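Long-range contacts in N-acetylgalactosaminyltransferase 7 (Homo sapiens, PDB 6IWR), which is a glycosyltransferase that joins a GT-A-type catalytic domain to a ricin-type beta-trefoil lectin domain: residues A[244-249]-A[376-381]; A[267-272]-A[370-375]. One frame throughout, in Å; residues are numbered along the deposited sequence.

Contact 1: A[244-249]-A[376-381]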
loop_
_atom_site.group_PDB
_atom_site.type_symbol
_atom_site.label_atom_id
_atom_site.label_comp_id
_atom_site.label_asym_id
_atom_site.label_seq_id
_atom_site.Cartn_x
_atom_site.Cartn_y
_atom_site.Cartn_z
ATOM N N CYS A 244 19.070 -17.838 -1.365
ATOM C CA CYS A 244 18.742 -18.840 -2.373
ATOM C C CYS A 244 18.914 -20.253 -1.821
ATOM O O CYS A 244 19.693 -20.494 -0.890
ATOM C CB CYS A 244 19.622 -18.674 -3.620
ATOM S SG CYS A 244 19.358 -17.111 -4.420
ATOM N N GLU A 245 18.181 -21.192 -2.431
ATOM C CA GLU A 245 18.333 -22.625 -2.164
ATOM C C GLU A 245 18.349 -23.349 -3.504
ATOM O O GLU A 245 17.338 -23.416 -4.213
ATOM C CB GLU A 245 17.229 -23.172 -1.255
ATOM C CG GLU A 245 17.367 -22.728 0.181
ATOM C CD GLU A 245 16.238 -23.240 1.073
ATOM O OE1 GLU A 245 16.133 -24.470 1.262
ATOM O OE2 GLU A 245 15.445 -22.413 1.579
ATOM N N VAL A 246 19.482 -23.875 -3.840
ATOM C CA VAL A 246 19.702 -24.492 -5.139
ATOM C C VAL A 246 19.048 -25.873 -5.179
ATOM O O VAL A 246 19.124 -26.641 -4.207
ATOM C CB VAL A 246 21.222 -24.558 -5.349
ATOM C CG1 VAL A 246 21.742 -25.933 -4.989
ATOM C CG2 VAL A 246 21.600 -24.107 -6.736
ATOM N N ALA A 247 18.389 -26.209 -6.297
ATOM C CA ALA A 247 17.723 -27.506 -6.471
ATOM C C ALA A 247 18.735 -28.644 -6.669
ATOM O O ALA A 247 19.942 -28.417 -6.788
ATOM C CB ALA A 247 16.789 -27.457 -7.664
ATOM N N VAL A 248 18.243 -29.901 -6.749
ATOM C CA VAL A 248 19.188 -31.013 -6.891
ATOM C C VAL A 248 19.552 -31.173 -8.356
ATOM O O VAL A 248 18.716 -31.007 -9.251
ATOM C CB VAL A 248 18.671 -32.345 -6.280
ATOM C CG1 VAL A 248 17.722 -32.128 -5.112
ATOM C CG2 VAL A 248 18.127 -33.316 -7.327
ATOM N N ASN A 249 20.823 -31.501 -8.589
ATOM C CA ASN A 249 21.426 -31.527 -9.915
ATOM C C ASN A 249 21.155 -30.229 -10.667
ATOM O O ASN A 249 20.654 -30.233 -11.797
ATOM C CB ASN A 249 20.950 -32.728 -10.725
ATOM C CG ASN A 249 21.726 -32.885 -11.995
ATOM O OD1 ASN A 249 22.857 -32.417 -12.087
ATOM N ND2 ASN A 249 21.134 -33.530 -12.987
ATOM N N SER A 376 17.975 -26.664 -14.483
ATOM C CA SER A 376 18.692 -26.025 -13.388
ATOM C C SER A 376 17.722 -25.064 -12.711
ATOM O O SER A 376 17.218 -24.133 -13.343
ATOM C CB SER A 376 19.944 -25.318 -13.906
ATOM O OG SER A 376 20.770 -24.828 -12.846
ATOM N N ARG A 377 17.445 -25.299 -11.432
ATOM C CA ARG A 377 16.439 -24.547 -10.697
ATOM C C ARG A 377 17.051 -24.030 -9.410
ATOM O O ARG A 377 17.859 -24.717 -8.778
ATOM C CB ARG A 377 15.210 -25.386 -10.386
ATOM C CG ARG A 377 14.563 -25.938 -11.624
ATOM C CD ARG A 377 13.200 -26.523 -11.312
ATOM N NE ARG A 377 12.122 -25.535 -11.313
ATOM C CZ ARG A 377 11.154 -25.487 -12.227
ATOM N NH1 ARG A 377 11.131 -26.362 -13.225
ATOM N NH2 ARG A 377 10.201 -24.574 -12.125
ATOM N N VAL A 378 16.688 -22.805 -9.049
ATOM C CA VAL A 378 17.165 -22.191 -7.826
ATOM C C VAL A 378 16.011 -21.443 -7.198
ATOM O O VAL A 378 15.262 -20.748 -7.894
ATOM C CB VAL A 378 18.343 -21.242 -8.068
ATOM C CG1 VAL A 378 18.840 -20.715 -6.725
ATOM C CG2 VAL A 378 19.441 -21.961 -8.844
ATOM N N GLY A 379 15.856 -21.615 -5.887
ATOM C CA GLY A 379 14.848 -20.896 -5.150
ATOM C C GLY A 379 15.419 -19.602 -4.593
ATOM O O GLY A 379 16.555 -19.547 -4.115
ATOM N N HIS A 380 14.604 -18.548 -4.671
ATOM C CA HIS A 380 14.958 -17.203 -4.244
ATOM C C HIS A 380 13.864 -16.765 -3.283
ATOM O O HIS A 380 12.681 -16.852 -3.621
ATOM C CB HIS A 380 15.073 -16.260 -5.467
ATOM C CG HIS A 380 15.343 -14.824 -5.125
ATOM N ND1 HIS A 380 14.344 -13.883 -5.039
ATOM C CD2 HIS A 380 16.496 -14.169 -4.845
ATOM C CE1 HIS A 380 14.863 -12.712 -4.702
ATOM N NE2 HIS A 380 16.171 -12.855 -4.580
ATOM N N ILE A 381 14.241 -16.344 -2.075
ATOM C CA ILE A 381 13.233 -15.877 -1.129
ATOM C C ILE A 381 12.748 -14.501 -1.544
ATOM O O ILE A 381 13.547 -13.602 -1.834
ATOM C CB ILE A 381 13.776 -15.817 0.300
ATOM C CG1 ILE A 381 14.620 -17.044 0.621
ATOM C CG2 ILE A 381 12.607 -15.661 1.259
ATOM C CD1 ILE A 381 15.326 -16.950 1.938
#

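Contact 2: A[267-272]-A[370-375]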
loop_
_atom_site.group_PDB
_atom_site.type_symbol
_atom_site.label_atom_id
_atom_site.label_comp_id
_atom_site.label_asym_id
_atom_site.label_seq_id
_atom_site.Cartn_x
_atom_site.Cartn_y
_atom_site.Cartn_z
ATOM N N VAL A 267 21.225 -19.392 -17.319
ATOM C CA VAL A 267 20.347 -18.903 -16.263
ATOM C C VAL A 267 19.446 -20.032 -15.774
ATOM O O VAL A 267 18.720 -20.628 -16.560
ATOM C CB VAL A 267 19.485 -17.714 -16.725
ATOM C CG1 VAL A 267 18.888 -17.024 -15.521
ATOM C CG2 VAL A 267 20.304 -16.733 -17.570
ATOM N N PRO A 268 19.476 -20.367 -14.491
ATOM C CA PRO A 268 18.509 -21.336 -13.962
ATOM C C PRO A 268 17.098 -20.755 -13.945
ATOM O O PRO A 268 16.899 -19.542 -13.934
ATOM C CB PRO A 268 19.011 -21.573 -12.536
ATOM C CG PRO A 268 19.601 -20.222 -12.161
ATOM C CD PRO A 268 20.272 -19.729 -13.432
ATOM N N LEU A 269 16.108 -21.640 -13.949
ATOM C CA LEU A 269 14.758 -21.204 -13.629
ATOM C C LEU A 269 14.705 -20.798 -12.160
ATOM O O LEU A 269 15.064 -21.579 -11.270
ATOM C CB LEU A 269 13.734 -22.300 -13.907
ATOM C CG LEU A 269 13.604 -22.749 -15.366
ATOM C CD1 LEU A 269 12.274 -23.480 -15.598
ATOM C CD2 LEU A 269 13.761 -21.580 -16.308
ATOM N N ILE A 270 14.292 -19.561 -11.906
ATOM C CA ILE A 270 14.294 -19.006 -10.562
ATOM C C ILE A 270 12.925 -19.260 -9.947
ATOM O O ILE A 270 11.934 -18.683 -10.395
ATOM C CB ILE A 270 14.616 -17.511 -10.576
ATOM C CG1 ILE A 270 15.956 -17.261 -11.273
ATOM C CG2 ILE A 270 14.656 -16.973 -9.151
ATOM C CD1 ILE A 270 16.413 -15.810 -11.171
ATOM N N ASP A 271 12.881 -20.098 -8.907
ATOM C CA ASP A 271 11.671 -20.488 -8.190
ATOM C C ASP A 271 11.490 -19.622 -6.944
ATOM O O ASP A 271 12.451 -19.051 -6.430
ATOM C CB ASP A 271 11.722 -21.970 -7.770
ATOM C CG ASP A 271 11.606 -22.937 -8.951
ATOM O OD1 ASP A 271 10.950 -22.580 -9.960
ATOM O OD2 ASP A 271 12.180 -24.054 -8.867
ATOM N N VAL A 272 10.254 -19.581 -6.429
ATOM C CA VAL A 272 9.881 -18.688 -5.331
ATOM C C VAL A 272 9.913 -19.438 -4.005
ATOM O O VAL A 272 9.127 -20.374 -3.782
ATOM C CB VAL A 272 8.484 -18.080 -5.539
ATOM C CG1 VAL A 272 8.125 -17.217 -4.338
ATOM C CG2 VAL A 272 8.403 -17.312 -6.828
ATOM N N LEU A 370 22.104 -16.203 -24.543
ATOM C CA LEU A 370 21.605 -16.239 -23.180
ATOM C C LEU A 370 20.541 -17.327 -23.150
ATOM O O LEU A 370 19.521 -17.215 -23.843
ATOM C CB LEU A 370 21.024 -14.888 -22.796
ATOM C CG LEU A 370 20.869 -14.421 -21.352
ATOM C CD1 LEU A 370 19.543 -13.744 -21.217
ATOM C CD2 LEU A 370 20.994 -15.536 -20.394
ATOM N N LEU A 371 20.770 -18.387 -22.370
ATOM C CA LEU A 371 19.843 -19.513 -22.307
ATOM C C LEU A 371 19.300 -19.708 -20.899
ATOM O O LEU A 371 20.057 -19.659 -19.921
ATOM C CB LEU A 371 20.515 -20.788 -22.764
ATOM C CG LEU A 371 21.172 -20.638 -24.119
ATOM C CD1 LEU A 371 22.041 -21.848 -24.367
ATOM C CD2 LEU A 371 20.102 -20.512 -25.179
ATOM N N PHE A 372 17.985 -19.907 -20.811
ATOM C CA PHE A 372 17.359 -20.424 -19.599
ATOM C C PHE A 372 17.449 -21.938 -19.609
ATOM O O PHE A 372 17.270 -22.572 -20.655
ATOM C CB PHE A 372 15.890 -20.012 -19.504
ATOM C CG PHE A 372 15.676 -18.577 -19.122
ATOM C CD1 PHE A 372 16.725 -17.670 -19.114
ATOM C CD2 PHE A 372 14.400 -18.129 -18.796
ATOM C CE1 PHE A 372 16.504 -16.358 -18.772
ATOM C CE2 PHE A 372 14.175 -16.817 -18.458
ATOM C CZ PHE A 372 15.226 -15.935 -18.439
ATOM N N VAL A 373 17.716 -22.519 -18.444
ATOM C CA VAL A 373 18.022 -23.946 -18.335
ATOM C C VAL A 373 16.949 -24.630 -17.492
ATOM O O VAL A 373 17.064 -24.653 -16.265
ATOM C CB VAL A 373 19.430 -24.159 -17.745
ATOM C CG1 VAL A 373 19.791 -25.635 -17.688
ATOM C CG2 VAL A 373 20.486 -23.372 -18.542
ATOM N N PRO A 374 15.901 -25.205 -18.103
ATOM C CA PRO A 374 14.812 -25.805 -17.310
ATOM C C PRO A 374 15.265 -26.818 -16.295
ATOM O O PRO A 374 14.554 -27.075 -15.319
ATOM C CB PRO A 374 13.942 -26.478 -18.386
ATOM C CG PRO A 374 14.126 -25.622 -19.549
ATOM C CD PRO A 374 15.603 -25.292 -19.541
ATOM N N CYS A 375 16.392 -27.455 -16.521
ATOM C CA CYS A 375 16.786 -28.493 -15.593
ATOM C C CYS A 375 17.642 -27.952 -14.464
ATOM O O CYS A 375 18.010 -28.719 -13.569
ATOM C CB CYS A 375 17.500 -29.635 -16.337
ATOM S SG CYS A 375 16.363 -30.659 -17.331
#

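Contact 1: A[244-249]-A[376-381]
Val378 packs between Cys244 and Val246, reaching each with a different methyl. With CG1 anti to the backbone N (chi1 -176°), that branch comes to 3.8 Å from Cys244 CB, while Val378 CG2 crosses Val246 CG2 at 3.7 Å. Cys244 and Val246 share this face of the sheet with Val378 and His380. Next along it, the thiol of Cys244 turns back beside its own backbone N and meets the His380 ring at its edge: Cys244 SG is 4.1 Å from His380 CD2 and, seen from the ring centre, lies 82° off the ring normal. His380 NE2 bonds Asp241 OD2, which probably helps to fix the rotation of the imidazole, and the His380 side chain lies about 3 Å from the bound manganese at its nearest atom. The opposite face carries Glu245, whose carboxylate leaves the contact for a salt bridge with Arg127; its partner Gly379 has no side chain. Gly379 N donates to Glu245 O at 2.9 Å from a place 42° above the carbonyl plane, and Glu245 N returns a bond to Gly379 O, an oxygen whose position is less sure. Beyond the strand end, Ala247 N bonds Arg377 O at 2.9 Å, and Ala247 CB touches Arg377 CB at 3.8 Å. From there the arginine chain bends at chi3 and leads away to a salt bridge with Asp271. This is an antiparallel strand pair in the GT-A domain: strand 244-246 directly follows His243, which with Asp241 forms the Asp-x-His motif that binds the metal in this family, and strand 376-382 brings His380 to the bound manganese.

Contact 2: A[267-272]-A[370-375]
Val267 is held through both of its backbone polar atoms by the residues flanking Phe372. Its amide donates to the chain before the phenylalanine, Val267 N to Leu371 O at 2.9 Å, in a bond bent to 131° at the hydrogen. Its carbonyl accepts from the residue after, Val373 N to Val267 O, also at 2.9 Å and somewhat straighter at 144°. Phe372 CA adds a CH contact to Val267 O at 3.3 Å. This is parallel strand pairing, and it joins strand 264-274 to strand 369-373 within the mixed central sheet of the GT-A domain. Over 267-272 and 370-373 the two directions differ by 47°, and the chain turns a corner at Pro374 and Cys375, where Cys375 forms a disulfide with Cys137. Val267 and Phe372 project from the same face and lie side by side, with Val267 CB 3.7 Å from Phe372 CD1 and the valine oblique to the ring. Phe372 CG stands beside its backbone N, which sets the ring alongside Val267. Leu269 crosses the phenylalanine at about a right angle and touches its root, Leu269 CD2 to Phe372 CB at 4.1 Å. The stem of the same leucine rests against the corner, Leu269 CG to Pro374 CA at 3.8 Å. On the other face of the sheet Val373 and Pro268 both reach helix 251-260, Val373 touching Pro253 and Pro268 touching Leu254.

Overall arrangement
Both contacts lie in one mixed sheet of the GT-A domain, their centres about 9 Å apart, and strand 264-274 ties them together. Along the chain the order is 244-249, 267-272, 370-375, 376-381, which nests contact 2 inside the loop closed by contact 1. Strand 264-274 pairs first with 369-373; past the corner it pairs with 376-382, Ser376 O lying 2.8 Å from Leu269 N in a probable hydrogen bond. With 244-246 on its other edge through contact 1, strand 376-382 lies between that strand and 264-274. Contact 1 reaches the manganese site through His380, whereas in contact 2 the Pro268 side chain stays about 14 Å from the metal.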